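Local coordinates for secreted protein (Streptomyces lividans TK24, PDB 5LXZ), which probably oxidises small alcohols or aldehydes at a mononuclear copper-radical site, as a bacterial relative of galactose oxidase in family AA5, at residues V115-N120 with I268-P273; L301-M304 with K308-Y311; S417-G422 with G470-F475. The protein carries 1 engineered substitution. All coordinates share one frame; numbering follows the deposited sequence.

Contact 1: residues V115-N120 with I268-P273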
loop_
_atom_site.group_PDB
_atom_site.type_symbol
_atom_site.label_atom_id
_atom_site.label_comp_id
_atom_site.label_asym_id
_atom_site.label_seq_id
_atom_site.Cartn_x
_atom_site.Cartn_y
_atom_site.Cartn_z
ATOM N N VAL A 115 2.383 -9.594 24.046
ATOM C CA VAL A 115 1.692 -8.625 24.900
ATOM C C VAL A 115 0.849 -9.436 25.845
ATOM O O VAL A 115 -0.149 -10.013 25.455
ATOM C CB VAL A 115 0.844 -7.648 24.103
ATOM C CG1 VAL A 115 0.121 -6.676 25.049
ATOM C CG2 VAL A 115 1.726 -6.941 23.105
ATOM N N VAL A 116 1.228 -9.483 27.122
ATOM C CA VAL A 116 0.470 -10.250 28.082
ATOM C C VAL A 116 -0.613 -9.347 28.647
ATOM O O VAL A 116 -0.334 -8.197 29.012
ATOM C CB VAL A 116 1.363 -10.821 29.202
ATOM C CG1 VAL A 116 0.566 -11.720 30.135
ATOM C CG2 VAL A 116 2.611 -11.512 28.636
ATOM N N HIS A 117 -1.812 -9.892 28.721
ATOM C CA HIS A 117 -3.015 -9.235 29.201
ATOM C C HIS A 117 -3.365 -9.777 30.577
ATOM O O HIS A 117 -3.337 -10.958 30.777
ATOM C CB HIS A 117 -4.186 -9.521 28.271
ATOM C CG HIS A 117 -4.149 -8.774 26.990
ATOM N ND1 HIS A 117 -3.117 -8.911 26.088
ATOM C CD2 HIS A 117 -5.013 -7.898 26.443
ATOM C CE1 HIS A 117 -3.342 -8.138 25.046
ATOM N NE2 HIS A 117 -4.488 -7.526 25.225
ATOM N N ASN A 118 -3.658 -8.875 31.522
ATOM C CA ASN A 118 -4.140 -9.255 32.849
ATOM C C ASN A 118 -5.492 -8.589 33.053
ATOM O O ASN A 118 -5.566 -7.356 33.163
ATOM C CB ASN A 118 -3.137 -8.815 33.895
ATOM C CG ASN A 118 -3.617 -9.079 35.314
ATOM O OD1 ASN A 118 -4.530 -9.869 35.556
ATOM N ND2 ASN A 118 -2.957 -8.426 36.277
ATOM N N GLU A 119 -6.546 -9.410 33.087
ATOM C CA GLU A 119 -7.907 -8.935 33.299
ATOM C C GLU A 119 -8.248 -8.757 34.786
ATOM O O GLU A 119 -9.325 -8.321 35.098
ATOM C CB GLU A 119 -8.906 -9.905 32.677
ATOM C CG GLU A 119 -8.717 -10.053 31.174
ATOM C CD GLU A 119 -9.867 -10.770 30.500
ATOM O OE1 GLU A 119 -10.617 -11.494 31.182
ATOM O OE2 GLU A 119 -10.005 -10.605 29.276
ATOM N N ASN A 120 -7.331 -9.126 35.677
ATOM C CA ASN A 120 -7.564 -9.027 37.142
ATOM C C ASN A 120 -7.247 -7.617 37.641
ATOM O O ASN A 120 -6.100 -7.211 37.625
ATOM C CB ASN A 120 -6.736 -10.065 37.886
ATOM C CG ASN A 120 -7.214 -10.267 39.329
ATOM O OD1 ASN A 120 -7.878 -9.406 39.869
ATOM N ND2 ASN A 120 -6.901 -11.400 39.916
ATOM N N ILE A 268 1.691 0.383 20.881
ATOM C CA ILE A 268 2.546 -0.695 21.407
ATOM C C ILE A 268 2.629 -1.891 20.477
ATOM O O ILE A 268 3.065 -2.962 20.871
ATOM C CB ILE A 268 2.175 -1.075 22.857
ATOM C CG1 ILE A 268 0.767 -1.653 22.925
ATOM C CG2 ILE A 268 2.350 0.137 23.765
ATOM C CD1 ILE A 268 0.460 -2.314 24.254
ATOM N N GLY A 269 2.288 -1.709 19.208
ATOM C CA GLY A 269 2.430 -2.746 18.213
ATOM C C GLY A 269 1.297 -3.745 18.077
ATOM O O GLY A 269 1.481 -4.729 17.392
ATOM N N GLN A 270 0.155 -3.463 18.703
ATOM C CA GLN A 270 -1.055 -4.298 18.613
ATOM C C GLN A 270 -1.847 -3.834 17.359
ATOM O O GLN A 270 -1.889 -2.667 17.101
ATOM C CB GLN A 270 -1.978 -4.088 19.830
ATOM C CG GLN A 270 -1.358 -4.110 21.235
ATOM C CD GLN A 270 -2.353 -3.749 22.380
ATOM O OE1 GLN A 270 -2.801 -4.647 23.110
ATOM N NE2 GLN A 270 -2.661 -2.456 22.563
ATOM N N LEU A 271 -2.517 -4.729 16.668
ATOM C CA LEU A 271 -3.452 -4.310 15.570
ATOM C C LEU A 271 -4.553 -3.441 16.142
ATOM O O LEU A 271 -5.119 -3.743 17.195
ATOM C CB LEU A 271 -4.065 -5.505 14.862
ATOM C CG LEU A 271 -4.760 -5.150 13.536
ATOM C CD1 LEU A 271 -3.804 -4.964 12.376
ATOM C CD2 LEU A 271 -5.747 -6.227 13.182
ATOM N N VAL A 272 -4.845 -2.328 15.478
ATOM C CA VAL A 272 -5.997 -1.518 15.868
ATOM C C VAL A 272 -7.208 -2.421 15.618
ATOM O O VAL A 272 -7.369 -2.976 14.525
ATOM C CB VAL A 272 -6.047 -0.239 15.057
ATOM C CG1 VAL A 272 -7.358 0.503 15.346
ATOM C CG2 VAL A 272 -4.859 0.640 15.385
ATOM N N PRO A 273 -8.066 -2.602 16.633
ATOM C CA PRO A 273 -9.103 -3.634 16.548
ATOM C C PRO A 273 -10.366 -3.171 15.838
ATOM O O PRO A 273 -11.475 -3.153 16.420
ATOM C CB PRO A 273 -9.368 -3.958 18.038
ATOM C CG PRO A 273 -9.156 -2.654 18.706
ATOM C CD PRO A 273 -7.987 -2.025 17.986
#
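Val115 and His117, on strand 111-118 of the GlxA beta barrel domain, meet Ile268 and Gln270, on the loop joining the second and third strands of a kelch propeller blade. Contact between the two is light and made by side chains alone. Gln270 OE1 makes the nearest approaches: it lies 4.0 Å from His117 NE2, equally near CE1, and 4.1 Å from Val115 CG1. No hydrogen bond follows; imidazole and amide planes are turned 43° apart and the two side chains approach from opposite directions. Beside this, Val115 CG1 stands 4.4 Å from Ile268 CD1. Val115 points this methyl at the loop by placing it opposite its own backbone nitrogen (chi1 179°), where it meets both partners.

Behind this first shell, each side has its own support. Asp266 receives Gln270 NE2 and the backbone N of Ile268, one on each carboxylate oxygen, which helps to position the amide and the loop. Arg173, on strand 164-177 of the barrel domain, donates from NH1 to Ile268 O, giving the two domains a polar tie beside the apolar one. The His117 ring stacks on Tyr207 of the neighbouring strand. Its rotation is further set within its own strand: ND1 donates to Val115 O at 3.2 Å, the oxygen lying in the imidazole plane while the donor sits above the carbonyl plane.

Contact 2: residues L301-M304 with K308-Y311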
loop_
_atom_site.group_PDB
_atom_site.type_symbol
_atom_site.label_atom_id
_atom_site.label_comp_id
_atom_site.label_asym_id
_atom_site.label_seq_id
_atom_site.Cartn_x
_atom_site.Cartn_y
_atom_site.Cartn_z
ATOM N N LEU A 301 -8.491 -1.043 -0.308
ATOM C CA LEU A 301 -9.884 -0.616 -0.185
ATOM C C LEU A 301 -10.181 0.441 -1.251
ATOM O O LEU A 301 -9.611 1.529 -1.206
ATOM C CB LEU A 301 -10.136 -0.011 1.184
ATOM C CG LEU A 301 -9.882 -0.931 2.371
ATOM C CD1 LEU A 301 -10.071 -0.160 3.679
ATOM C CD2 LEU A 301 -10.810 -2.132 2.365
ATOM N N PHE A 302 -11.118 0.136 -2.127
ATOM C CA PHE A 302 -11.418 1.017 -3.268
ATOM C C PHE A 302 -12.876 1.438 -3.240
ATOM O O PHE A 302 -13.763 0.611 -3.026
ATOM C CB PHE A 302 -11.180 0.271 -4.570
ATOM C CG PHE A 302 -9.716 0.012 -4.875
ATOM C CD1 PHE A 302 -9.050 -1.039 -4.315
ATOM C CD2 PHE A 302 -9.023 0.845 -5.724
ATOM C CE1 PHE A 302 -7.705 -1.243 -4.588
ATOM C CE2 PHE A 302 -7.704 0.634 -6.019
ATOM C CZ PHE A 302 -7.037 -0.397 -5.422
ATOM N N LEU A 303 -13.134 2.696 -3.598
ATOM C CA LEU A 303 -14.507 3.154 -3.713
ATOM C C LEU A 303 -15.148 2.653 -4.992
ATOM O O LEU A 303 -14.660 2.920 -6.106
ATOM C CB LEU A 303 -14.539 4.682 -3.681
ATOM C CG LEU A 303 -15.920 5.323 -3.719
ATOM C CD1 LEU A 303 -16.724 5.018 -2.469
ATOM C CD2 LEU A 303 -15.693 6.835 -3.825
ATOM N N MET A 304 -16.322 2.034 -4.839
ATOM C CA MET A 304 -17.121 1.502 -5.923
ATOM C C MET A 304 -18.172 2.540 -6.372
ATOM O O MET A 304 -18.514 3.476 -5.632
ATOM C CB MET A 304 -17.849 0.256 -5.449
ATOM C CG MET A 304 -16.914 -0.827 -4.949
ATOM S SD MET A 304 -17.778 -2.141 -4.032
ATOM C CE MET A 304 -19.178 -2.557 -5.096
ATOM N N LYS A 308 -20.101 1.879 -1.929
ATOM C CA LYS A 308 -19.508 0.889 -1.058
ATOM C C LYS A 308 -18.032 0.782 -1.361
ATOM O O LYS A 308 -17.540 1.313 -2.330
ATOM C CB LYS A 308 -20.243 -0.462 -1.178
ATOM C CG LYS A 308 -21.748 -0.309 -0.891
ATOM C CD LYS A 308 -22.451 -1.658 -0.842
ATOM C CE LYS A 308 -23.976 -1.420 -0.735
ATOM N NZ LYS A 308 -24.793 -2.663 -0.787
ATOM N N ILE A 309 -17.339 0.103 -0.470
ATOM C CA ILE A 309 -15.910 -0.086 -0.566
ATOM C C ILE A 309 -15.612 -1.530 -0.925
ATOM O O ILE A 309 -16.101 -2.457 -0.252
ATOM C CB ILE A 309 -15.240 0.277 0.762
ATOM C CG1 ILE A 309 -15.202 1.781 0.986
ATOM C CG2 ILE A 309 -13.793 -0.279 0.865
ATOM C CD1 ILE A 309 -14.258 2.594 0.088
ATOM N N PHE A 310 -14.808 -1.724 -1.974
ATOM C CA PHE A 310 -14.338 -3.018 -2.309
ATOM C C PHE A 310 -13.019 -3.294 -1.643
ATOM O O PHE A 310 -12.085 -2.521 -1.797
ATOM C CB PHE A 310 -14.178 -3.165 -3.820
ATOM C CG PHE A 310 -13.729 -4.542 -4.252
ATOM C CD1 PHE A 310 -14.476 -5.654 -3.884
ATOM C CD2 PHE A 310 -12.570 -4.731 -4.930
ATOM C CE1 PHE A 310 -14.089 -6.918 -4.288
ATOM C CE2 PHE A 310 -12.175 -6.016 -5.337
ATOM C CZ PHE A 310 -12.939 -7.083 -5.010
ATOM N N TYR A 311 -12.997 -4.384 -0.876
ATOM C CA TYR A 311 -11.744 -4.910 -0.288
ATOM C C TYR A 311 -11.329 -6.048 -1.146
ATOM O O TYR A 311 -12.017 -7.073 -1.201
ATOM C CB TYR A 311 -11.996 -5.346 1.134
ATOM C CG TYR A 311 -10.853 -6.099 1.784
ATOM C CD1 TYR A 311 -9.543 -5.577 1.779
ATOM C CD2 TYR A 311 -11.059 -7.289 2.439
ATOM C CE1 TYR A 311 -8.501 -6.251 2.401
ATOM C CE2 TYR A 311 -10.042 -7.914 3.109
ATOM C CZ TYR A 311 -8.759 -7.400 3.083
ATOM O OH TYR A 311 -7.706 -7.971 3.743
#
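Leu301, Phe302 and Leu303 pair with Tyr311, Phe310 and Ile309 in a tight antiparallel beta hairpin, which supplies the first two strands of a four-stranded kelch propeller blade; the 301-303 strand is at one edge of that sheet.

Backbone bonds hold the register. Phe302 and Phe310 form a hydrogen-bonded pair, each N giving to the other's O at 2.8 Å, both bonds close to straight. Nearer the turn, Met304 N donates to Lys308 O at 2.9 Å. Weaker CA-H...O contacts run beside these, from Leu301 CA to Phe310 O and from Ile309 CA to Phe302 O, so both carbonyls of the central pair take a second donor.

Apolar packing differs on the two faces. On the face of Leu301, Leu303, Ile309 and Tyr311, Ile309 CG2 lies against Leu301 CB at 3.7 Å, and Leu301 CD2 lies over Tyr311 CB at 3.6 Å, reaching obliquely to CD1 of the ring. Beyond the hairpin, the phenol is anchored by OH to Gly324 O and meets Phe295 edge-to-face. The opposite face carries the rings of Phe302 and Phe310, which lean away from each other's strand and both meet Tyr365, Phe302 edge-to-face.

At the turn end the contact is made by the Met304 sulfur. With CG on the far side of CB from the carbonyl carbon (chi1 -58°) and a bend at chi3, the Met304 side chain folds back across the partner strand: SD sits 3.7 Å from Phe310 CB and 4.1 Å from Lys308 CB.

Contact 3: residues S417-G422 with G470-F475; sequences SVLVSG and GRLMFF. With PO4 (phosphate ion), chain G.
Strands 418-421 and 472-475 run in similar directions, 25° apart and 11.1 Å between axes at closest, with Leu419 facing Leu472 and Ser421 facing Phe474; they are the second strands of two propeller blades stacked one on the other. The second of these blades is completed by strand 14-18 from near the N-terminus, the way a beta propeller closes its ring. Leu419 and Phe474 carry the packing. A chi1 of 179° swings Leu419 CD2 across to the Phe474 ring, which it meets at the edge and in plane, 3.5 Å from CZ. The same methyl touches Leu472 CD1 at 4.1 Å. Ser421 approaches the ring obliquely through CB, 3.8 Å from CE2. Trp15 of strand 14-18 meets Phe474 edge-to-face, so this ring links the blade's closing strand to the preceding blade.

Arg471 turns from the interface. Its NH1 and NH2 reach O2 and O4 of a phosphate, probably from the crystallisation liquor, each at 2.7 Å, but this grip rests on one of two modelled conformers and is less certain. Arg509 also binds the ion; Asp469 and Thr500 bind NH1 and NE.

Across the two segments there is no hydrogen bond: blade meets blade by dispersion between methyl groups, a methylene and an aromatic rim, while the backbone hydrogen bonds of strand 418-421 run to its own blade (Ser411, Arg439).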
loop_
_atom_site.group_PDB
_atom_site.type_symbol
_atom_site.label_atom_id
_atom_site.label_comp_id
_atom_site.label_asym_id
_atom_site.label_seq_id
_atom_site.Cartn_x
_atom_site.Cartn_y
_atom_site.Cartn_z
ATOM N N SER A 417 -3.423 -0.345 -21.019
ATOM C CA SER A 417 -2.572 -1.395 -20.489
ATOM C C SER A 417 -2.220 -1.154 -19.023
ATOM O O SER A 417 -2.372 -0.052 -18.509
ATOM C CB SER A 417 -1.325 -1.580 -21.356
ATOM O OG SER A 417 -0.396 -0.553 -21.235
ATOM N N VAL A 418 -1.828 -2.222 -18.354
ATOM C CA VAL A 418 -1.327 -2.163 -16.997
ATOM C C VAL A 418 0.076 -2.749 -16.985
ATOM O O VAL A 418 0.278 -3.891 -17.351
ATOM C CB VAL A 418 -2.218 -2.917 -16.007
ATOM C CG1 VAL A 418 -1.669 -2.775 -14.577
ATOM C CG2 VAL A 418 -3.641 -2.379 -16.067
ATOM N N LEU A 419 1.043 -1.990 -16.556
ATOM C CA LEU A 419 2.410 -2.450 -16.400
ATOM C C LEU A 419 2.576 -3.185 -15.100
ATOM O O LEU A 419 2.371 -2.572 -14.039
ATOM C CB LEU A 419 3.394 -1.291 -16.489
ATOM C CG LEU A 419 4.872 -1.588 -16.330
ATOM C CD1 LEU A 419 5.394 -2.496 -17.421
ATOM C CD2 LEU A 419 5.670 -0.286 -16.242
ATOM N N VAL A 420 2.946 -4.460 -15.146
ATOM C CA VAL A 420 3.134 -5.309 -13.987
ATOM C C VAL A 420 4.584 -5.729 -13.992
ATOM O O VAL A 420 5.046 -6.379 -14.955
ATOM C CB VAL A 420 2.197 -6.524 -14.041
ATOM C CG1 VAL A 420 2.448 -7.437 -12.866
ATOM C CG2 VAL A 420 0.754 -6.072 -14.097
ATOM N N SER A 421 5.336 -5.319 -12.989
ATOM C CA SER A 421 6.795 -5.444 -13.017
ATOM C C SER A 421 7.375 -5.775 -11.666
ATOM O O SER A 421 6.873 -5.356 -10.630
ATOM C CB SER A 421 7.397 -4.123 -13.564
ATOM O OG SER A 421 8.792 -4.211 -13.782
ATOM N N GLY A 422 8.513 -6.446 -11.696
ATOM C CA GLY A 422 9.279 -6.656 -10.506
ATOM C C GLY A 422 8.630 -7.595 -9.530
ATOM O O GLY A 422 7.849 -8.484 -9.914
ATOM N N GLY A 470 4.022 10.074 -19.713
ATOM C CA GLY A 470 3.719 8.704 -20.105
ATOM C C GLY A 470 4.798 7.673 -19.781
ATOM O O GLY A 470 4.614 6.497 -20.058
ATOM N N ARG A 471 5.912 8.107 -19.214
ATOM C CA ARG A 471 6.901 7.191 -18.665
ATOM C C ARG A 471 6.556 6.942 -17.223
ATOM O O ARG A 471 5.673 7.587 -16.667
ATOM C CB ARG A 471 8.296 7.762 -18.772
ATOM C CG ARG A 471 8.721 7.988 -20.222
ATOM C CD ARG A 471 10.138 8.544 -20.334
ATOM N NE ARG A 471 10.528 8.660 -21.733
ATOM C CZ ARG A 471 10.181 9.666 -22.541
ATOM N NH1 ARG A 471 9.440 10.680 -22.113
ATOM N NH2 ARG A 471 10.543 9.635 -23.812
ATOM N N LEU A 472 7.246 5.979 -16.638
ATOM C CA LEU A 472 6.960 5.544 -15.261
ATOM C C LEU A 472 8.212 5.518 -14.434
ATOM O O LEU A 472 9.280 5.097 -14.893
ATOM C CB LEU A 472 6.314 4.190 -15.266
ATOM C CG LEU A 472 4.954 4.193 -15.952
ATOM C CD1 LEU A 472 5.049 3.600 -17.369
ATOM C CD2 LEU A 472 3.907 3.454 -15.148
ATOM N N MET A 473 8.081 5.934 -13.177
ATOM C CA MET A 473 9.190 5.908 -12.239
ATOM C C MET A 473 8.986 4.750 -11.282
ATOM O O MET A 473 7.874 4.535 -10.785
ATOM C CB MET A 473 9.284 7.217 -11.473
ATOM C CG MET A 473 10.469 7.316 -10.558
ATOM S SD MET A 473 10.224 6.643 -8.914
ATOM C CE MET A 473 9.211 7.947 -8.218
ATOM N N PHE A 474 10.071 4.032 -11.016
ATOM C CA PHE A 474 10.104 2.920 -10.090
ATOM C C PHE A 474 11.093 3.222 -8.991
ATOM O O PHE A 474 12.168 3.777 -9.216
ATOM C CB PHE A 474 10.513 1.646 -10.827
ATOM C CG PHE A 474 9.395 1.032 -11.617
ATOM C CD1 PHE A 474 8.948 1.631 -12.814
ATOM C CD2 PHE A 474 8.777 -0.151 -11.207
ATOM C CE1 PHE A 474 7.895 1.080 -13.560
ATOM C CE2 PHE A 474 7.757 -0.698 -11.968
ATOM C CZ PHE A 474 7.288 -0.085 -13.115
ATOM N N PHE A 475 10.729 2.884 -7.744
ATOM C CA PHE A 475 11.560 3.209 -6.595
ATOM C C PHE A 475 11.583 2.096 -5.581
ATOM O O PHE A 475 10.738 1.203 -5.582
ATOM C CB PHE A 475 11.041 4.485 -5.902
ATOM C CG PHE A 475 9.675 4.321 -5.312
ATOM C CD1 PHE A 475 9.516 3.859 -3.998
ATOM C CD2 PHE A 475 8.537 4.620 -6.041
ATOM C CE1 PHE A 475 8.256 3.692 -3.435
ATOM C CE2 PHE A 475 7.275 4.449 -5.474
ATOM C CZ PHE A 475 7.149 3.981 -4.174
HETATM P P PO4 G . 8.988 12.705 -25.225
HETATM O O1 PO4 G . 9.684 14.033 -25.438
HETATM O O2 PO4 G . 8.562 12.679 -23.745
HETATM O O3 PO4 G . 7.803 12.563 -26.156
HETATM O O4 PO4 G . 9.901 11.558 -25.572
#

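How the contacts relate
No strand or loop is shared among the three contacts, and none touches another; contacts 2 and 3 come nearest in centre, about 23 Å apart, while contacts 1 and 3 lie about 40 Å apart on opposite sides of the chain's centre. Contact 2 works inside one propeller blade, with packing on both faces of the sheet. Contact 3 joins two blades, also buried, and joined by side chains, as contact 1 is. Contact 1 is the partly buried one: it links the barrel domain to a propeller loop, and there polar side chains flank a single apolar touch. Backbone bonding is confined to contact 2; contacts 1 and 3 have none across their segments, though the domain junction gains a bond from Arg173 beside it.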